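Local atomic coordinates of WipB (Legionella pneumophila, PDB entry 5NNY), a protein that acts, through the phosphatase domain modelled here, as a translocated Legionella Ser/Thr phosphatase that targets the lysosomal nutrient-sensing machinery of the host cell. Residues A[12-17]-A[40-45]; A[16-21]-A[106-111]; A[135-140]-A[180-185]. All blocks are in the same frame, centred on the assembly; numbering follows the deposited sequence.

Contact 1: A[12-17]-A[40-45]; sequences HANALL and EIYTLP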
loop_
_atom_site.group_PDB
_atom_site.type_symbol
_atom_site.label_atom_id
_atom_site.label_comp_id
_atom_site.label_asym_id
_atom_site.label_seq_id
_atom_site.Cartn_x
_atom_site.Cartn_y
_atom_site.Cartn_z
ATOM N N HIS A 12 -1.146 -7.282 5.296
ATOM C CA HIS A 12 -1.799 -6.860 6.542
ATOM C C HIS A 12 -0.804 -6.201 7.499
ATOM O O HIS A 12 -0.808 -6.440 8.710
ATOM C CB HIS A 12 -2.515 -8.036 7.197
ATOM C CG HIS A 12 -3.522 -8.667 6.289
ATOM N ND1 HIS A 12 -4.582 -7.959 5.770
ATOM C CD2 HIS A 12 -3.601 -9.910 5.763
ATOM C CE1 HIS A 12 -5.286 -8.748 4.975
ATOM N NE2 HIS A 12 -4.707 -9.934 4.948
ATOM N N ALA A 13 0.068 -5.374 6.934
ATOM C CA ALA A 13 1.052 -4.591 7.686
ATOM C C ALA A 13 1.986 -5.462 8.518
ATOM O O ALA A 13 2.496 -5.024 9.548
ATOM C CB ALA A 13 0.361 -3.553 8.577
ATOM N N ASN A 14 2.232 -6.696 8.086
ATOM C CA ASN A 14 3.108 -7.608 8.820
ATOM C C ASN A 14 4.519 -7.377 8.297
ATOM O O ASN A 14 4.883 -7.861 7.221
ATOM C CB ASN A 14 2.643 -9.052 8.643
ATOM C CG ASN A 14 3.484 -10.062 9.440
ATOM O OD1 ASN A 14 4.626 -9.797 9.803
ATOM N ND2 ASN A 14 2.910 -11.234 9.688
ATOM N N ALA A 15 5.325 -6.626 9.064
ATOM C CA ALA A 15 6.645 -6.246 8.576
ATOM C C ALA A 15 7.587 -7.441 8.531
ATOM O O ALA A 15 8.494 -7.474 7.695
ATOM C CB ALA A 15 7.218 -5.112 9.440
ATOM N N LEU A 16 7.387 -8.435 9.400
ATOM C CA LEU A 16 8.245 -9.618 9.390
ATOM C C LEU A 16 7.945 -10.492 8.186
ATOM O O LEU A 16 8.859 -11.031 7.552
ATOM C CB LEU A 16 8.065 -10.442 10.668
ATOM C CG LEU A 16 8.836 -11.771 10.782
ATOM C CD1 LEU A 16 10.380 -11.630 10.638
ATOM C CD2 LEU A 16 8.491 -12.463 12.098
ATOM N N LEU A 17 6.661 -10.648 7.862
ATOM C CA LEU A 17 6.296 -11.329 6.626
ATOM C C LEU A 17 6.926 -10.643 5.424
ATOM O O LEU A 17 7.525 -11.310 4.570
ATOM C CB LEU A 17 4.771 -11.371 6.496
ATOM C CG LEU A 17 4.165 -11.890 5.191
ATOM C CD1 LEU A 17 4.622 -13.313 4.836
ATOM C CD2 LEU A 17 2.646 -11.803 5.258
ATOM N N GLU A 40 12.308 -10.814 16.890
ATOM C CA GLU A 40 12.112 -10.546 18.318
ATOM C C GLU A 40 11.439 -9.197 18.559
ATOM O O GLU A 40 10.526 -9.085 19.387
ATOM C CB GLU A 40 13.458 -10.571 19.061
ATOM C CG GLU A 40 13.269 -10.577 20.587
ATOM C CD GLU A 40 14.538 -10.823 21.348
ATOM O OE1 GLU A 40 15.553 -11.220 20.724
ATOM O OE2 GLU A 40 14.508 -10.603 22.580
ATOM N N ILE A 41 11.925 -8.145 17.898
ATOM C CA ILE A 41 11.303 -6.831 18.057
ATOM C C ILE A 41 9.870 -6.880 17.552
ATOM O O ILE A 41 8.950 -6.368 18.201
ATOM C CB ILE A 41 12.130 -5.754 17.324
ATOM C CG1 ILE A 41 13.427 -5.440 18.102
ATOM C CG2 ILE A 41 11.297 -4.484 17.108
ATOM C CD1 ILE A 41 14.419 -4.550 17.344
ATOM N N TYR A 42 9.659 -7.521 16.392
ATOM C CA TYR A 42 8.329 -7.566 15.802
ATOM C C TYR A 42 7.322 -8.246 16.720
ATOM O O TYR A 42 6.141 -7.872 16.727
ATOM C CB TYR A 42 8.353 -8.263 14.421
ATOM C CG TYR A 42 7.023 -8.042 13.754
ATOM C CD1 TYR A 42 6.692 -6.785 13.257
ATOM C CD2 TYR A 42 6.054 -9.044 13.713
ATOM C CE1 TYR A 42 5.432 -6.531 12.704
ATOM C CE2 TYR A 42 4.794 -8.803 13.150
ATOM C CZ TYR A 42 4.490 -7.536 12.666
ATOM O OH TYR A 42 3.243 -7.279 12.113
ATOM N N THR A 43 7.754 -9.217 17.530
ATOM C CA THR A 43 6.821 -9.956 18.377
ATOM C C THR A 43 7.000 -9.632 19.855
ATOM O O THR A 43 6.594 -10.417 20.711
ATOM C CB THR A 43 6.920 -11.466 18.136
ATOM O OG1 THR A 43 8.237 -11.948 18.428
ATOM C CG2 THR A 43 6.608 -11.776 16.682
ATOM N N LEU A 44 7.593 -8.479 20.163
ATOM C CA LEU A 44 7.695 -8.034 21.548
ATOM C C LEU A 44 6.304 -7.990 22.170
ATOM O O LEU A 44 5.410 -7.349 21.613
ATOM C CB LEU A 44 8.329 -6.645 21.631
ATOM C CG LEU A 44 9.849 -6.504 21.532
ATOM C CD1 LEU A 44 10.264 -5.037 21.390
ATOM C CD2 LEU A 44 10.486 -7.117 22.758
ATOM N N PRO A 45 6.083 -8.645 23.313
ATOM C CA PRO A 45 4.752 -8.584 23.945
ATOM C C PRO A 45 4.226 -7.176 24.143
ATOM O O PRO A 45 3.026 -6.948 23.955
ATOM C CB PRO A 45 4.979 -9.300 25.282
ATOM C CG PRO A 45 6.049 -10.315 24.954
ATOM C CD PRO A 45 6.951 -9.667 23.932
#
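Y42, on the last turn of helix 32-42, lays its ring against the N-cap N14 and against A15 and L16 of the first turn of helix 15-24 in this calcineurin-like phosphoesterase fold; Y42 OH lies 3.5 Å from the backbone oxygen A13 O, in the loop before the cap. N14 OD1 accepts from L17 N at 2.9 Å along a nearly straight N-H line (173°), with the donor above the amide's carbonyl plane. N14 CG is anti to the backbone N, with chi1 at -177°, and this brings the amide round to the capping position and next to the tyrosine. The two side chains cross at about a right angle, yet the amide plane runs almost parallel to the ring plane (6° apart), and N14 OD1 comes within 3.5 Å of Y42 CE2. L16 N stands over the centre of one face, 4.2 Å above its plane. Nearer the root of the side chain, L16 CB packs on Y42 CD2 at 3.9 Å, and toward the hydroxyl, on the other side of the ring, A15 CB meets Y42 CE1 at 4.0 Å. F107, from helix 105-117, also packs against the tyrosine, and the buried phenol end is held by V103, whose backbone N is hydrogen-bonded to the hydroxyl. That same oxygen, Y42 OH, lies 3.3 Å from N14 CA, so the hydroxyl rests against the backbone at the N-cap.

Contact 2: A[16-21]-A[106-111]; sequences LLFLNI and YFILKL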
loop_
_atom_site.group_PDB
_atom_site.type_symbol
_atom_site.label_atom_id
_atom_site.label_comp_id
_atom_site.label_asym_id
_atom_site.label_seq_id
_atom_site.Cartn_x
_atom_site.Cartn_y
_atom_site.Cartn_z
ATOM N N LEU A 16 7.387 -8.435 9.400
ATOM C CA LEU A 16 8.245 -9.618 9.390
ATOM C C LEU A 16 7.945 -10.492 8.186
ATOM O O LEU A 16 8.859 -11.031 7.552
ATOM C CB LEU A 16 8.065 -10.442 10.668
ATOM C CG LEU A 16 8.836 -11.771 10.782
ATOM C CD1 LEU A 16 10.380 -11.630 10.638
ATOM C CD2 LEU A 16 8.491 -12.463 12.098
ATOM N N LEU A 17 6.661 -10.648 7.862
ATOM C CA LEU A 17 6.296 -11.329 6.626
ATOM C C LEU A 17 6.926 -10.643 5.424
ATOM O O LEU A 17 7.525 -11.310 4.570
ATOM C CB LEU A 17 4.771 -11.371 6.496
ATOM C CG LEU A 17 4.165 -11.890 5.191
ATOM C CD1 LEU A 17 4.622 -13.313 4.836
ATOM C CD2 LEU A 17 2.646 -11.803 5.258
ATOM N N PHE A 18 6.825 -9.305 5.362
ATOM C CA PHE A 18 7.489 -8.519 4.317
ATOM C C PHE A 18 8.987 -8.810 4.273
ATOM O O PHE A 18 9.542 -9.096 3.205
ATOM C CB PHE A 18 7.229 -7.027 4.548
ATOM C CG PHE A 18 7.570 -6.137 3.368
ATOM C CD1 PHE A 18 7.482 -6.597 2.064
ATOM C CD2 PHE A 18 7.972 -4.831 3.574
ATOM C CE1 PHE A 18 7.793 -5.755 0.998
ATOM C CE2 PHE A 18 8.283 -3.991 2.516
ATOM C CZ PHE A 18 8.197 -4.457 1.219
ATOM N N LEU A 19 9.662 -8.740 5.426
ATOM C CA LEU A 19 11.079 -9.086 5.480
ATOM C C LEU A 19 11.336 -10.496 4.959
ATOM O O LEU A 19 12.277 -10.717 4.189
ATOM C CB LEU A 19 11.597 -8.963 6.918
ATOM C CG LEU A 19 13.125 -9.125 7.020
ATOM C CD1 LEU A 19 13.803 -7.818 6.688
ATOM C CD2 LEU A 19 13.552 -9.570 8.405
ATOM N N ASN A 20 10.532 -11.467 5.393
ATOM C CA ASN A 20 10.757 -12.856 5.002
ATOM C C ASN A 20 10.723 -13.013 3.486
ATOM O O ASN A 20 11.607 -13.654 2.895
ATOM C CB ASN A 20 9.712 -13.753 5.661
ATOM C CG ASN A 20 10.175 -15.187 5.788
ATOM O OD1 ASN A 20 11.368 -15.463 5.960
ATOM N ND2 ASN A 20 9.227 -16.115 5.725
ATOM N N ILE A 21 9.717 -12.422 2.840
ATOM C CA ILE A 21 9.601 -12.555 1.393
ATOM C C ILE A 21 10.789 -11.899 0.705
ATOM O O ILE A 21 11.386 -12.477 -0.219
ATOM C CB ILE A 21 8.261 -11.973 0.908
ATOM C CG1 ILE A 21 7.090 -12.729 1.533
ATOM C CG2 ILE A 21 8.158 -12.054 -0.609
ATOM C CD1 ILE A 21 5.751 -12.000 1.368
ATOM N N TYR A 106 5.268 2.119 11.175
ATOM C CA TYR A 106 6.652 2.575 11.102
ATOM C C TYR A 106 7.572 1.500 10.540
ATOM O O TYR A 106 8.516 1.811 9.811
ATOM C CB TYR A 106 7.139 2.984 12.495
ATOM C CG TYR A 106 8.462 3.706 12.485
ATOM C CD1 TYR A 106 8.532 5.038 12.118
ATOM C CD2 TYR A 106 9.655 3.039 12.825
ATOM C CE1 TYR A 106 9.749 5.707 12.099
ATOM C CE2 TYR A 106 10.882 3.707 12.810
ATOM C CZ TYR A 106 10.912 5.037 12.451
ATOM O OH TYR A 106 12.099 5.718 12.433
ATOM N N PHE A 107 7.318 0.228 10.878
ATOM C CA PHE A 107 8.242 -0.843 10.505
ATOM C C PHE A 107 8.315 -1.009 8.993
ATOM O O PHE A 107 9.406 -1.070 8.414
ATOM C CB PHE A 107 7.830 -2.158 11.167
ATOM C CG PHE A 107 8.056 -2.201 12.673
ATOM C CD1 PHE A 107 8.967 -1.349 13.300
ATOM C CD2 PHE A 107 7.400 -3.152 13.432
ATOM C CE1 PHE A 107 9.186 -1.430 14.678
ATOM C CE2 PHE A 107 7.620 -3.256 14.805
ATOM C CZ PHE A 107 8.524 -2.389 15.434
ATOM N N ILE A 108 7.156 -1.056 8.332
ATOM C CA ILE A 108 7.137 -1.245 6.886
ATOM C C ILE A 108 7.537 0.043 6.183
ATOM O O ILE A 108 8.152 0.008 5.116
ATOM C CB ILE A 108 5.758 -1.775 6.431
ATOM C CG1 ILE A 108 5.699 -3.281 6.720
ATOM C CG2 ILE A 108 5.485 -1.489 4.949
ATOM C CD1 ILE A 108 4.563 -4.032 6.121
ATOM N N LEU A 109 7.249 1.198 6.789
ATOM C CA LEU A 109 7.671 2.458 6.176
ATOM C C LEU A 109 9.190 2.542 6.075
ATOM O O LEU A 109 9.731 3.020 5.068
ATOM C CB LEU A 109 7.125 3.649 6.967
ATOM C CG LEU A 109 5.632 3.956 6.825
ATOM C CD1 LEU A 109 5.220 5.092 7.776
ATOM C CD2 LEU A 109 5.310 4.312 5.374
ATOM N N LYS A 110 9.894 2.088 7.116
ATOM C CA LYS A 110 11.354 2.101 7.089
ATOM C C LYS A 110 11.889 1.095 6.088
ATOM O O LYS A 110 12.935 1.329 5.469
ATOM C CB LYS A 110 11.927 1.799 8.474
ATOM C CG LYS A 110 11.734 2.925 9.484
ATOM C CD LYS A 110 12.185 4.273 8.932
ATOM C CE LYS A 110 13.606 4.629 9.370
ATOM N NZ LYS A 110 14.115 5.851 8.644
ATOM N N LEU A 111 11.202 -0.041 5.939
ATOM C CA LEU A 111 11.613 -1.034 4.947
ATOM C C LEU A 111 11.456 -0.490 3.536
ATOM O O LEU A 111 12.353 -0.648 2.702
ATOM C CB LEU A 111 10.815 -2.333 5.112
ATOM C CG LEU A 111 11.376 -3.264 6.192
ATOM C CD1 LEU A 111 10.430 -4.405 6.445
ATOM C CD2 LEU A 111 12.764 -3.812 5.793
#
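F18 and L111 point their side chains at each other from helices 15-24 and 105-117, and the two run alongside each other, heading opposite ways. The closest touch is F18 CD2 against the methyl L111 CD1, at 3.8 Å; further back, L111 CB lies 4.0 Å from F18 CE2, so the leucine meets the CD2-CE2 bond of the ring with both its CB and a methyl. I108, one turn before L111, brings CG1 to 4.2 Å from F18 CD2. Its chi1 of -79° turns CG1 anti to the carbonyl carbon and leads this branch over to the facing helix. L19 adds a looser touch, its CD1 lying 4.2 Å from L111 CD2.

Behind these side chains, the two helices run in roughly the same direction, with 28° between the short axes and a closest approach of 10.4 Å. Such a pairing suits helices that each follow a parallel strand of the central sheet, here 6-8 and 90-93. In the next shell L11 packs on F18, Y35 and F38 of helix 32-42 touch L19, and Y75 and I79 of helix 64-79 touch L111. Pointing elsewhere from the same turn, K110 forms a salt bridge with E177 and ties helix 105-117 to helix 175-186.

All four residues that touch are buried and meet through carbon atoms alone, so this pair is held by dispersion and by exclusion of water, with specificity coming from shape rather than from directional bonds.

Contact 3: A[135-140]-A[180-185]; sequences EACELF and NIYHQV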
loop_
_atom_site.group_PDB
_atom_site.type_symbol
_atom_site.label_atom_id
_atom_site.label_comp_id
_atom_site.label_asym_id
_atom_site.label_seq_id
_atom_site.Cartn_x
_atom_site.Cartn_y
_atom_site.Cartn_z
ATOM N N GLU A 135 -4.712 9.604 2.765
ATOM C CA GLU A 135 -5.586 10.700 3.161
ATOM C C GLU A 135 -5.053 11.400 4.397
ATOM O O GLU A 135 -5.008 12.630 4.449
ATOM C CB GLU A 135 -7.002 10.179 3.414
ATOM C CG GLU A 135 -8.043 11.310 3.548
ATOM C CD GLU A 135 -9.401 10.783 3.980
ATOM O OE1 GLU A 135 -9.597 10.599 5.207
ATOM O OE2 GLU A 135 -10.243 10.532 3.091
ATOM N N ALA A 136 -4.650 10.619 5.402
ATOM C CA ALA A 136 -4.049 11.177 6.607
ATOM C C ALA A 136 -2.876 12.079 6.272
ATOM O O ALA A 136 -2.753 13.182 6.819
ATOM C CB ALA A 136 -3.597 10.047 7.530
ATOM N N CYS A 137 -1.999 11.636 5.376
ATOM C CA CYS A 137 -0.822 12.431 5.053
ATOM C C CYS A 137 -1.184 13.651 4.225
ATOM O O CYS A 137 -0.648 14.742 4.460
ATOM C CB CYS A 137 0.209 11.575 4.314
ATOM S SG CYS A 137 0.987 10.337 5.368
ATOM N N GLU A 138 -2.091 13.490 3.254
ATOM C CA GLU A 138 -2.476 14.617 2.405
ATOM C C GLU A 138 -3.220 15.705 3.178
ATOM O O GLU A 138 -3.136 16.887 2.820
ATOM C CB GLU A 138 -3.356 14.134 1.249
ATOM C CG GLU A 138 -2.646 13.326 0.184
ATOM C CD GLU A 138 -3.541 13.087 -1.013
ATOM O OE1 GLU A 138 -4.785 13.197 -0.857
ATOM O OE2 GLU A 138 -3.004 12.815 -2.097
ATOM N N LEU A 139 -3.975 15.338 4.215
ATOM C CA LEU A 139 -4.748 16.315 4.974
ATOM C C LEU A 139 -4.075 16.707 6.283
ATOM O O LEU A 139 -4.737 17.245 7.179
ATOM C CB LEU A 139 -6.168 15.788 5.240
ATOM C CG LEU A 139 -6.979 15.482 3.973
ATOM C CD1 LEU A 139 -8.405 15.079 4.315
ATOM C CD2 LEU A 139 -6.964 16.665 3.015
ATOM N N PHE A 140 -2.770 16.475 6.393
ATOM C CA PHE A 140 -2.048 16.749 7.633
ATOM C C PHE A 140 -2.270 18.190 8.099
ATOM O O PHE A 140 -2.639 18.441 9.257
ATOM C CB PHE A 140 -0.564 16.458 7.407
ATOM C CG PHE A 140 0.304 16.725 8.604
ATOM C CD1 PHE A 140 0.320 15.851 9.680
ATOM C CD2 PHE A 140 1.162 17.825 8.617
ATOM C CE1 PHE A 140 1.161 16.093 10.777
ATOM C CE2 PHE A 140 1.997 18.066 9.690
ATOM C CZ PHE A 140 1.997 17.206 10.774
ATOM N N ASN A 180 7.914 12.662 5.415
ATOM C CA ASN A 180 8.980 12.582 4.419
ATOM C C ASN A 180 8.927 11.257 3.671
ATOM O O ASN A 180 9.055 11.223 2.443
ATOM C CB ASN A 180 10.358 12.769 5.053
ATOM C CG ASN A 180 11.482 12.553 4.045
ATOM O OD1 ASN A 180 11.842 13.457 3.293
ATOM N ND2 ASN A 180 12.016 11.344 4.007
ATOM N N ILE A 181 8.742 10.148 4.394
ATOM C CA ILE A 181 8.668 8.851 3.727
ATOM C C ILE A 181 7.444 8.799 2.816
ATOM O O ILE A 181 7.505 8.283 1.696
ATOM C CB ILE A 181 8.668 7.713 4.769
ATOM C CG1 ILE A 181 9.976 7.720 5.563
ATOM C CG2 ILE A 181 8.492 6.334 4.105
ATOM C CD1 ILE A 181 10.041 6.651 6.634
ATOM N N TYR A 182 6.323 9.363 3.272
ATOM C CA TYR A 182 5.130 9.420 2.438
ATOM C C TYR A 182 5.417 10.086 1.098
ATOM O O TYR A 182 5.127 9.525 0.036
ATOM C CB TYR A 182 3.991 10.172 3.133
ATOM C CG TYR A 182 2.847 10.306 2.134
ATOM C CD1 TYR A 182 2.123 9.188 1.749
ATOM C CD2 TYR A 182 2.555 11.521 1.525
ATOM C CE1 TYR A 182 1.108 9.276 0.804
ATOM C CE2 TYR A 182 1.540 11.624 0.588
ATOM C CZ TYR A 182 0.828 10.494 0.230
ATOM O OH TYR A 182 -0.176 10.592 -0.698
ATOM N N HIS A 183 5.960 11.295 1.136
ATOM C CA HIS A 183 6.164 12.085 -0.075
ATOM C C HIS A 183 7.362 11.597 -0.891
ATOM O O HIS A 183 7.311 11.583 -2.127
ATOM C CB HIS A 183 6.347 13.563 0.306
ATOM C CG HIS A 183 5.098 14.217 0.819
ATOM N ND1 HIS A 183 4.054 14.578 -0.006
ATOM C CD2 HIS A 183 4.730 14.584 2.071
ATOM C CE1 HIS A 183 3.093 15.129 0.716
ATOM N NE2 HIS A 183 3.481 15.151 1.979
ATOM N N GLN A 184 8.452 11.212 -0.223
ATOM C CA GLN A 184 9.683 10.876 -0.942
ATOM C C GLN A 184 9.699 9.440 -1.445
ATOM O O GLN A 184 10.403 9.124 -2.411
ATOM C CB GLN A 184 10.894 11.105 -0.037
ATOM C CG GLN A 184 11.109 12.551 0.285
ATOM C CD GLN A 184 11.465 13.346 -0.951
ATOM O OE1 GLN A 184 12.260 12.899 -1.785
ATOM N NE2 GLN A 184 10.867 14.525 -1.089
ATOM N N VAL A 185 8.954 8.562 -0.798
ATOM C CA VAL A 185 9.056 7.130 -1.033
ATOM C C VAL A 185 7.709 6.549 -1.427
ATOM O O VAL A 185 7.549 5.996 -2.520
ATOM C CB VAL A 185 9.608 6.411 0.213
ATOM C CG1 VAL A 185 9.644 4.903 -0.025
ATOM C CG2 VAL A 185 11.007 6.948 0.542
HETATM O O HOH W 1 1.065 16.449 3.273
HETATM O O HOH W 2 -0.325 12.717 -2.216
#
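Y182 reaches from helix 175-186 across to C137 and E138 at the C-terminal end of helix 128-138. Its CB starts the contact, 3.7 Å from the thiol sulfur C137 SG. CG is anti to the backbone N (chi1 174°), which sends the ring out toward helix 128-138. There the cysteine moves onto the ring: C137 CB sits over one face, making a CH-pi contact 3.7 Å from the centroid and 16° off the normal. C137 SG lies more obliquely, 4.3 Å from the same centroid, as a sulfur-aromatic contact. On the way to the tip, Y182 CD2 also lies above the centre of the H183 imidazole. The phenol ends beside the glutamate, with Y182 OH 3.8 Å from E138 CG. A water in the plane of the ring accepts a hydrogen bond from Y182 OH (2.6 Å) and donates to E138 OE2 at 2.7 Å. The carboxylate, turned nearly perpendicular to the ring, is itself held in place by H257 ND1 at OE1 and by I256 N at OE2. A separate water joins H183 NE2 to the backbone oxygen C137 O, 2.7 Å from the latter. Within the fold, helix 128-138 follows strand 121-125 and helix 175-186 precedes strand 190-198, which lies parallel beside 121-125 in the sheet, so the contact lies within the crossover between them, while I181 and V185 of helix 175-186 pack on helix 105-117.

How the contacts relate
From the N terminus, strand 6-8 leads to the start of helix 15-24, the stretch from which contacts 1 and 2 both set out, sharing L16 and L17. Contact 1 closes the short loop back from helix 32-42. Contact 2 closes a much longer one, to helix 105-117, and contact 1 closes within its span. The two touch, A15 and Y42 packing on F107 and A15 also on I108, so three helices meet at the start of helix 15-24. Contact 3 opens only after both have closed and joins helices 128-138 and 175-186. It meets contact 2 through I181, against L109 and K110, making helix 105-117 the bridge; contacts 1 and 3 remain about 12 Å apart at their nearest atoms.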